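Local atomic coordinates of 6-aminohexanoate-cyclic-dimer hydrolase (Arthrobacter sp., PDB entry 3A2Q), a protein that hydrolyses one amide bond of the cyclic dimer of 6-aminohexanoic acid, a by-product of nylon-6 manufacture, to give the linear dimer. Residues Lys91-Arg96 and Glu329-Pro334; Gly197-Asp202 and Ile324-Glu329; Val45-Phe50 and Leu71-Val76. The protein carries 1 engineered substitution. One frame throughout, in Å; residues are numbered along the deposited sequence.

All three contacts belong to the amidase fold, built on a mixed beta-sheet with helices packed around it. Contact 3 comes first along the chain and joins the outer strand 45-48 to Asp73, just past the end of strand 68-72 and next to Lys72. Contacts 1 and 2 share helix 308-331 and Glu329; their centres are about 12 Å apart, and contact 2 is nested within the chain loop that contact 1 closes. The centre of contact 3 is about 17 Å from those of the other two, and Thr75 packs on Thr201 of contact 2. Contacts 1 and 2 hold the end of helix 308-331 against two different parts of the chain.

Contact 1: residues Lys91-Arg96 and Glu329-Pro334; sequences KESGYR and ELIGRP
The C-terminal ends of helices 88-93 and 308-331 meet here, with the CA atoms of Tyr95 and Ile331 6.6 Å apart. Helix 308-331 finishes in a Schellman motif: Gly332, at positive phi, is the C-prime residue, Arg333 N reaches back to Gly328 O, and a weak bond runs from Gly332 N to Glu329 O. Gly94 likewise leaves helix 88-93 with positive phi, and the chain then swings Tyr95 out against the other helix. The Tyr95 ring, with CG anti to the backbone N (chi1 171°), lies against Leu330. CB of Leu330 sits over one face, 4.1 Å from the ring centroid and 16° off its normal, a CH-pi contact. The two methyls of Leu330 carry on toward the phenol end, CD1 coming to 3.6 Å from Tyr95 CE2 and CD2 to 3.5 Å from Tyr95 OH. Ile331 fills in at the root of the tyrosine, where its CG2 methyl approaches the ring obliquely and also rests on Ser93. That serine closes an ST turn, accepting Tyr95 N at OG, and is bonded to Met90 O as well, two bonds that should hold its hydroxyl in place. Both Tyr95 and Ile331 also touch Met90, in a small surface patch away from the catalytic residues. The closest approach across the two segments is Ile331 CG2 to Ser93 OG, at 3.4 Å.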
loop_
_atom_site.group_PDB
_atom_site.type_symbol
_atom_site.label_atom_id
_atom_site.label_comp_id
_atom_site.label_asym_id
_atom_site.label_seq_id
_atom_site.Cartn_x
_atom_site.Cartn_y
_atom_site.Cartn_z
ATOM N N LYS A 91 -8.127 -16.284 13.374
ATOM C CA LYS A 91 -6.884 -17.041 13.359
ATOM C C LYS A 91 -7.082 -18.397 14.037
ATOM O O LYS A 91 -6.594 -19.425 13.566
ATOM C CB LYS A 91 -5.778 -16.264 14.075
ATOM C CG LYS A 91 -4.442 -16.980 14.059
ATOM C CD LYS A 91 -3.367 -16.214 14.806
ATOM C CE LYS A 91 -2.049 -16.967 14.729
ATOM N NZ LYS A 91 -0.962 -16.291 15.477
ATOM N N GLU A 92 -7.811 -18.385 15.145
ATOM C CA GLU A 92 -8.080 -19.597 15.905
ATOM C C GLU A 92 -8.977 -20.570 15.143
ATOM O O GLU A 92 -8.817 -21.788 15.250
ATOM C CB GLU A 92 -8.729 -19.224 17.238
ATOM C CG GLU A 92 -7.832 -18.390 18.134
ATOM C CD GLU A 92 -8.569 -17.801 19.320
ATOM O OE1 GLU A 92 -7.900 -17.215 20.199
ATOM O OE2 GLU A 92 -9.814 -17.918 19.371
ATOM N N SER A 93 -9.908 -20.027 14.363
ATOM C CA SER A 93 -10.844 -20.842 13.593
ATOM C C SER A 93 -10.154 -21.689 12.531
ATOM O O SER A 93 -10.708 -22.691 12.074
ATOM C CB SER A 93 -11.883 -19.954 12.908
ATOM O OG SER A 93 -11.331 -19.334 11.759
ATOM N N GLY A 94 -8.953 -21.283 12.132
ATOM C CA GLY A 94 -8.231 -22.022 11.111
ATOM C C GLY A 94 -8.893 -21.906 9.750
ATOM O O GLY A 94 -8.610 -22.687 8.842
ATOM N N TYR A 95 -9.781 -20.926 9.607
ATOM C CA TYR A 95 -10.491 -20.701 8.351
ATOM C C TYR A 95 -9.551 -20.614 7.151
ATOM O O TYR A 95 -8.465 -20.043 7.238
ATOM C CB TYR A 95 -11.319 -19.411 8.435
ATOM C CG TYR A 95 -11.911 -18.974 7.111
ATOM C CD1 TYR A 95 -12.894 -19.733 6.478
ATOM C CD2 TYR A 95 -11.458 -17.819 6.469
ATOM C CE1 TYR A 95 -13.410 -19.358 5.242
ATOM C CE2 TYR A 95 -11.967 -17.434 5.227
ATOM C CZ TYR A 95 -12.941 -18.210 4.620
ATOM O OH TYR A 95 -13.437 -17.856 3.383
ATOM N N ARG A 96 -9.981 -21.190 6.033
ATOM C CA ARG A 96 -9.209 -21.158 4.795
ATOM C C ARG A 96 -10.132 -20.711 3.663
ATOM O O ARG A 96 -11.281 -21.145 3.587
ATOM C CB ARG A 96 -8.630 -22.541 4.482
ATOM C CG ARG A 96 -7.503 -22.969 5.413
ATOM C CD ARG A 96 -7.105 -24.420 5.183
ATOM N NE ARG A 96 -6.029 -24.837 6.079
ATOM C CZ ARG A 96 -4.734 -24.670 5.829
ATOM N NH1 ARG A 96 -4.342 -24.099 4.700
ATOM N NH2 ARG A 96 -3.832 -25.067 6.713
ATOM N N GLU A 329 -19.652 -14.886 9.392
ATOM C CA GLU A 329 -20.361 -15.800 8.505
ATOM C C GLU A 329 -19.425 -16.823 7.880
ATOM O O GLU A 329 -19.815 -17.966 7.651
ATOM C CB GLU A 329 -21.074 -15.031 7.394
ATOM C CG GLU A 329 -22.184 -14.119 7.874
ATOM C CD GLU A 329 -22.939 -13.487 6.723
ATOM O OE1 GLU A 329 -23.516 -14.241 5.911
ATOM O OE2 GLU A 329 -22.951 -12.239 6.623
ATOM N N LEU A 330 -18.193 -16.411 7.605
ATOM C CA LEU A 330 -17.211 -17.307 7.003
ATOM C C LEU A 330 -16.947 -18.544 7.851
ATOM O O LEU A 330 -16.708 -19.627 7.320
ATOM C CB LEU A 330 -15.890 -16.576 6.769
ATOM C CG LEU A 330 -15.873 -15.497 5.688
ATOM C CD1 LEU A 330 -14.487 -14.886 5.612
ATOM C CD2 LEU A 330 -16.256 -16.105 4.350
ATOM N N ILE A 331 -16.986 -18.387 9.169
ATOM C CA ILE A 331 -16.734 -19.513 10.056
ATOM C C ILE A 331 -18.010 -20.142 10.604
ATOM O O ILE A 331 -17.969 -21.217 11.202
ATOM C CB ILE A 331 -15.828 -19.098 11.226
ATOM C CG1 ILE A 331 -16.478 -17.963 12.013
ATOM C CG2 ILE A 331 -14.468 -18.682 10.694
ATOM C CD1 ILE A 331 -15.747 -17.615 13.292
ATOM N N GLY A 332 -19.140 -19.469 10.411
ATOM C CA GLY A 332 -20.404 -20.011 10.874
ATOM C C GLY A 332 -20.915 -19.531 12.218
ATOM O O GLY A 332 -21.910 -20.053 12.719
ATOM N N ARG A 333 -20.247 -18.549 12.813
ATOM C CA ARG A 333 -20.682 -18.026 14.103
ATOM C C ARG A 333 -20.377 -16.543 14.213
ATOM O O ARG A 333 -19.361 -16.071 13.702
ATOM C CB ARG A 333 -19.984 -18.764 15.250
ATOM C CG ARG A 333 -18.515 -18.411 15.410
ATOM C CD ARG A 333 -17.873 -19.164 16.567
ATOM N NE ARG A 333 -16.484 -18.763 16.769
ATOM C CZ ARG A 333 -16.107 -17.576 17.233
ATOM N NH1 ARG A 333 -17.015 -16.664 17.553
ATOM N NH2 ARG A 333 -14.819 -17.297 17.370
ATOM N N PRO A 334 -21.256 -15.783 14.884
ATOM C CA PRO A 334 -21.041 -14.343 15.046
ATOM C C PRO A 334 -19.764 -14.101 15.842
ATOM O O PRO A 334 -19.385 -14.920 16.680
ATOM C CB PRO A 334 -22.283 -13.885 15.815
ATOM C CG PRO A 334 -23.313 -14.937 15.490
ATOM C CD PRO A 334 -22.515 -16.205 15.517
#

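Contact 2: residues Gly197-Asp202 and Ile324-Glu329; sequences GPLVTD and IERNGE
In this amidase-family fold, the loop between strand 185-188 and helix 202-207 passes the last turns of helix 308-331 close to the pocket that holds 6-aminohexanoic acid; the side chain of Thr201 is about 8 Å from a bound molecule of it. Arg326 spans the gap from the helix, and the nearest CA atoms, those of Thr201 and Arg326, are 8.4 Å apart. The arginine chain leaves the backbone extended, with CG anti to N (chi1 -171°), then bends at chi3 (72°), which turns the flat guanidinium broadside to Thr201. The CG2 methyl of Thr201 lies 3.5 Å above that plane, displaced toward the rim, and comes to 3.7 Å from both NE and CZ of Arg326. Contact with the loop is thus a methyl laid on the face of a cation, and the charge is answered within the helix itself: Arg326 NH2 makes a salt bridge to Glu323 OE2. The pairing should steady the guanidinium in this orientation. Glu323 also meets the loop, since its OE1 accepts a weak bond from Asp202 N, so one carboxylate bridges the arginine and, weakly, the backbone of Asp202. Leu199 adds a looser touch, its CD1 approaching Arg326 NH1 obliquely at 4.5 Å. On the far branch of the threonine, the hydroxyl turns away from the arginine toward its own neighbour. Thr201 OG1 donates to Asp202 OD2 at 3.0 Å, meeting that oxygen from above the carboxylate plane, 55° out of it.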
loop_
_atom_site.group_PDB
_atom_site.type_symbol
_atom_site.label_atom_id
_atom_site.label_comp_id
_atom_site.label_asym_id
_atom_site.label_seq_id
_atom_site.Cartn_x
_atom_site.Cartn_y
_atom_site.Cartn_z
ATOM N N GLY A 197 -11.885 -8.018 -6.700
ATOM C CA GLY A 197 -12.882 -9.077 -6.744
ATOM C C GLY A 197 -12.345 -10.491 -6.885
ATOM O O GLY A 197 -11.130 -10.699 -6.875
ATOM N N PRO A 198 -13.230 -11.487 -7.070
ATOM C CA PRO A 198 -14.695 -11.393 -7.164
ATOM C C PRO A 198 -15.448 -10.968 -5.899
ATOM O O PRO A 198 -16.621 -10.596 -5.967
ATOM C CB PRO A 198 -15.103 -12.793 -7.622
ATOM C CG PRO A 198 -14.023 -13.663 -7.055
ATOM C CD PRO A 198 -12.776 -12.868 -7.315
ATOM N N LEU A 199 -14.795 -11.041 -4.747
ATOM C CA LEU A 199 -15.453 -10.643 -3.509
ATOM C C LEU A 199 -15.739 -9.145 -3.494
ATOM O O LEU A 199 -15.105 -8.371 -4.211
ATOM C CB LEU A 199 -14.583 -10.984 -2.295
ATOM C CG LEU A 199 -14.542 -12.431 -1.804
ATOM C CD1 LEU A 199 -13.475 -12.587 -0.726
ATOM C CD2 LEU A 199 -15.914 -12.810 -1.266
ATOM N N VAL A 200 -16.712 -8.757 -2.677
ATOM C CA VAL A 200 -17.082 -7.362 -2.493
ATOM C C VAL A 200 -16.932 -7.159 -0.990
ATOM O O VAL A 200 -17.810 -7.530 -0.211
ATOM C CB VAL A 200 -18.548 -7.089 -2.901
ATOM C CG1 VAL A 200 -18.897 -5.630 -2.634
ATOM C CG2 VAL A 200 -18.748 -7.419 -4.369
ATOM N N THR A 201 -15.813 -6.576 -0.580
ATOM C CA THR A 201 -15.554 -6.376 0.836
ATOM C C THR A 201 -15.463 -4.921 1.260
ATOM O O THR A 201 -15.343 -4.020 0.428
ATOM C CB THR A 201 -14.237 -7.080 1.249
ATOM O OG1 THR A 201 -13.129 -6.475 0.569
ATOM C CG2 THR A 201 -14.286 -8.552 0.880
ATOM N N ASP A 202 -15.537 -4.711 2.572
ATOM C CA ASP A 202 -15.420 -3.389 3.173
ATOM C C ASP A 202 -16.467 -2.364 2.749
ATOM O O ASP A 202 -16.192 -1.166 2.764
ATOM C CB ASP A 202 -14.022 -2.832 2.887
ATOM C CG ASP A 202 -12.924 -3.791 3.286
ATOM O OD1 ASP A 202 -12.791 -4.073 4.495
ATOM O OD2 ASP A 202 -12.197 -4.271 2.389
ATOM N N ILE A 324 -16.768 -7.372 10.298
ATOM C CA ILE A 324 -16.740 -8.276 11.445
ATOM C C ILE A 324 -17.854 -9.299 11.222
ATOM O O ILE A 324 -17.704 -10.490 11.505
ATOM C CB ILE A 324 -17.012 -7.509 12.756
ATOM C CG1 ILE A 324 -15.820 -6.607 13.083
ATOM C CG2 ILE A 324 -17.290 -8.496 13.891
ATOM C CD1 ILE A 324 -16.028 -5.729 14.299
ATOM N N GLU A 325 -18.971 -8.810 10.698
ATOM C CA GLU A 325 -20.123 -9.647 10.407
ATOM C C GLU A 325 -19.806 -10.630 9.282
ATOM O O GLU A 325 -20.128 -11.811 9.369
ATOM C CB GLU A 325 -21.317 -8.759 10.032
ATOM C CG GLU A 325 -22.452 -9.476 9.323
ATOM C CD GLU A 325 -23.685 -8.606 9.198
ATOM O OE1 GLU A 325 -23.534 -7.394 8.926
ATOM O OE2 GLU A 325 -24.806 -9.134 9.368
ATOM N N ARG A 326 -19.162 -10.143 8.228
ATOM C CA ARG A 326 -18.812 -10.990 7.093
ATOM C C ARG A 326 -17.868 -12.122 7.482
ATOM O O ARG A 326 -18.009 -13.255 7.015
ATOM C CB ARG A 326 -18.168 -10.154 5.980
ATOM C CG ARG A 326 -17.977 -10.926 4.682
ATOM C CD ARG A 326 -17.270 -10.101 3.606
ATOM N NE ARG A 326 -15.857 -9.896 3.902
ATOM C CZ ARG A 326 -14.912 -10.817 3.775
ATOM N NH1 ARG A 326 -15.209 -12.031 3.349
ATOM N NH2 ARG A 326 -13.664 -10.512 4.078
ATOM N N ASN A 327 -16.888 -11.810 8.321
ATOM C CA ASN A 327 -15.940 -12.824 8.754
ATOM C C ASN A 327 -16.632 -13.843 9.656
ATOM O O ASN A 327 -16.321 -15.029 9.616
ATOM C CB ASN A 327 -14.746 -12.166 9.455
ATOM C CG ASN A 327 -13.657 -11.766 8.477
ATOM O OD1 ASN A 327 -12.882 -12.606 8.019
ATOM N ND2 ASN A 327 -13.604 -10.483 8.137
ATOM N N GLY A 328 -17.588 -13.375 10.450
ATOM C CA GLY A 328 -18.319 -14.277 11.318
ATOM C C GLY A 328 -19.025 -15.326 10.479
ATOM O O GLY A 328 -18.998 -16.516 10.799
ATOM N N GLU A 329 -19.652 -14.886 9.392
ATOM C CA GLU A 329 -20.361 -15.800 8.505
ATOM C C GLU A 329 -19.425 -16.823 7.880
ATOM O O GLU A 329 -19.815 -17.966 7.651
ATOM C CB GLU A 329 -21.074 -15.031 7.394
ATOM C CG GLU A 329 -22.184 -14.119 7.874
ATOM C CD GLU A 329 -22.939 -13.487 6.723
ATOM O OE1 GLU A 329 -23.516 -14.241 5.911
ATOM O OE2 GLU A 329 -22.951 -12.239 6.623
#

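Contact 3: residues Val45-Phe50 and Leu71-Val76; sequences VIIPLF and LKDLTV
Ile47 points its CG1 branch away from its own carbonyl carbon (chi1 -56°) and stays extended beyond it, while Asp73 holds CG anti to its backbone N (chi1 -175°), and the two side chains cross at about a right angle. What meets is the end of one and the carboxylate of the other, Ile47 CD1 lying 4.0 Å from Asp73 OD2 and 4.1 Å from Asp73 CG. Ile46 comes in nearer the aspartate's backbone, its CD1 4.4 Å from Asp73 CB, so the two consecutive isoleucines present their methyl ends to different parts of the aspartate. Both can face the same way because they form a classic beta bulge opposite Lys117. The backbone of Asp73 is folded too, as the centre of an inverse gamma turn, with a weak bond from Leu74 N to Lys72 O.

The carboxylate is buried but well supplied with partners. Asp73 OD1 takes a salt bridge from Lys117 NZ and a hydrogen bond from Asn83 ND2; OD2 is bonded to Thr84 OG1 and Ser85 N. With four partners around it and the isoleucine methyl alongside, the group should have little freedom to turn, and the nearby lysine probably stabilises its negative charge. Just before it stands Lys72, assigned by similarity to the charge relay system, whose NZ is bonded to Ser150 OG.

The contact reaches past a strand: 45-48 is the outermost strand of the sheet within this chain, antiparallel to 113-118, and 113-118 in turn runs parallel to 68-72. Ile47 and Asp73 meet beyond the end of strand 68-72, next to Lys117 of the strand between them, and helix 50-59 follows directly from the bulged strand.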
loop_
_atom_site.group_PDB
_atom_site.type_symbol
_atom_site.label_atom_id
_atom_site.label_comp_id
_atom_site.label_asym_id
_atom_site.label_seq_id
_atom_site.Cartn_x
_atom_site.Cartn_y
_atom_site.Cartn_z
ATOM N N VAL A 45 6.419 -12.025 6.965
ATOM C CA VAL A 45 5.636 -13.101 6.363
ATOM C C VAL A 45 5.044 -13.898 7.520
ATOM O O VAL A 45 5.779 -14.541 8.270
ATOM C CB VAL A 45 6.518 -14.041 5.516
ATOM C CG1 VAL A 45 5.679 -15.194 4.976
ATOM C CG2 VAL A 45 7.148 -13.277 4.374
ATOM N N ILE A 46 3.726 -13.848 7.682
ATOM C CA ILE A 46 3.086 -14.569 8.778
ATOM C C ILE A 46 2.555 -15.936 8.386
ATOM O O ILE A 46 2.327 -16.786 9.246
ATOM C CB ILE A 46 1.919 -13.768 9.391
ATOM C CG1 ILE A 46 0.945 -13.335 8.296
ATOM C CG2 ILE A 46 2.454 -12.575 10.157
ATOM C CD1 ILE A 46 -0.308 -12.694 8.829
ATOM N N ILE A 47 2.361 -16.146 7.090
ATOM C CA ILE A 47 1.848 -17.411 6.594
ATOM C C ILE A 47 2.655 -17.871 5.395
ATOM O O ILE A 47 2.327 -17.537 4.255
ATOM C CB ILE A 47 0.371 -17.293 6.154
ATOM C CG1 ILE A 47 -0.484 -16.772 7.307
ATOM C CG2 ILE A 47 -0.136 -18.649 5.685
ATOM C CD1 ILE A 47 -1.890 -16.362 6.896
ATOM N N PRO A 48 3.735 -18.632 5.634
ATOM C CA PRO A 48 4.561 -19.116 4.527
ATOM C C PRO A 48 3.782 -20.120 3.687
ATOM O O PRO A 48 2.972 -20.879 4.214
ATOM C CB PRO A 48 5.754 -19.761 5.236
ATOM C CG PRO A 48 5.189 -20.173 6.557
ATOM C CD PRO A 48 4.320 -19.008 6.932
ATOM N N LEU A 49 4.021 -20.104 2.382
ATOM C CA LEU A 49 3.359 -21.014 1.454
ATOM C C LEU A 49 4.424 -21.599 0.537
ATOM O O LEU A 49 4.290 -21.570 -0.689
ATOM C CB LEU A 49 2.321 -20.261 0.616
ATOM C CG LEU A 49 1.188 -19.569 1.373
ATOM C CD1 LEU A 49 0.366 -18.734 0.405
ATOM C CD2 LEU A 49 0.322 -20.605 2.065
ATOM N N PHE A 50 5.480 -22.137 1.139
ATOM C CA PHE A 50 6.582 -22.706 0.373
ATOM C C PHE A 50 6.197 -23.890 -0.514
ATOM O O PHE A 50 6.720 -24.033 -1.618
ATOM C CB PHE A 50 7.722 -23.107 1.314
ATOM C CG PHE A 50 8.170 -22.000 2.230
ATOM C CD1 PHE A 50 8.310 -20.698 1.753
ATOM C CD2 PHE A 50 8.470 -22.260 3.562
ATOM C CE1 PHE A 50 8.744 -19.672 2.596
ATOM C CE2 PHE A 50 8.906 -21.245 4.411
ATOM C CZ PHE A 50 9.043 -19.947 3.926
ATOM N N LEU A 71 1.606 -11.840 -0.703
ATOM C CA LEU A 71 0.236 -11.352 -0.664
ATOM C C LEU A 71 -0.177 -10.935 0.744
ATOM O O LEU A 71 0.091 -11.643 1.709
ATOM C CB LEU A 71 -0.683 -12.471 -1.159
ATOM C CG LEU A 71 -2.147 -12.212 -1.496
ATOM C CD1 LEU A 71 -2.224 -11.382 -2.766
ATOM C CD2 LEU A 71 -2.861 -13.546 -1.689
ATOM N N LYS A 72 -0.837 -9.789 0.860
ATOM C CA LYS A 72 -1.298 -9.302 2.157
ATOM C C LYS A 72 -2.466 -10.190 2.580
ATOM O O LYS A 72 -3.285 -10.566 1.745
ATOM C CB LYS A 72 -1.772 -7.851 2.038
ATOM C CG LYS A 72 -2.199 -7.199 3.348
ATOM C CD LYS A 72 -2.671 -5.777 3.101
ATOM C CE LYS A 72 -2.938 -5.023 4.395
ATOM N NZ LYS A 72 -3.490 -3.655 4.144
ATOM N N ASP A 73 -2.542 -10.533 3.864
ATOM C CA ASP A 73 -3.637 -11.376 4.331
ATOM C C ASP A 73 -4.864 -10.532 4.646
ATOM O O ASP A 73 -5.374 -10.530 5.772
ATOM C CB ASP A 73 -3.216 -12.193 5.562
ATOM C CG ASP A 73 -4.294 -13.171 6.005
ATOM O OD1 ASP A 73 -4.957 -13.763 5.126
ATOM O OD2 ASP A 73 -4.476 -13.356 7.226
ATOM N N LEU A 74 -5.330 -9.813 3.630
ATOM C CA LEU A 74 -6.497 -8.949 3.745
ATOM C C LEU A 74 -7.086 -8.707 2.352
ATOM O O LEU A 74 -6.345 -8.547 1.372
ATOM C CB LEU A 74 -6.103 -7.604 4.362
ATOM C CG LEU A 74 -7.241 -6.660 4.752
ATOM C CD1 LEU A 74 -8.004 -7.225 5.950
ATOM C CD2 LEU A 74 -6.666 -5.296 5.100
ATOM N N THR A 75 -8.415 -8.695 2.278
ATOM C CA THR A 75 -9.140 -8.446 1.031
ATOM C C THR A 75 -9.041 -9.572 0.002
ATOM O O THR A 75 -9.995 -10.329 -0.188
ATOM C CB THR A 75 -8.674 -7.120 0.375
ATOM O OG1 THR A 75 -8.705 -6.072 1.351
ATOM C CG2 THR A 75 -9.598 -6.736 -0.789
ATOM N N VAL A 76 -7.900 -9.670 -0.674
ATOM C CA VAL A 76 -7.716 -10.710 -1.674
ATOM C C VAL A 76 -7.341 -11.987 -0.944
ATOM O O VAL A 76 -6.676 -11.935 0.086
ATOM C CB VAL A 76 -6.598 -10.348 -2.686
ATOM C CG1 VAL A 76 -6.952 -9.066 -3.414
ATOM C CG2 VAL A 76 -5.271 -10.201 -1.968
#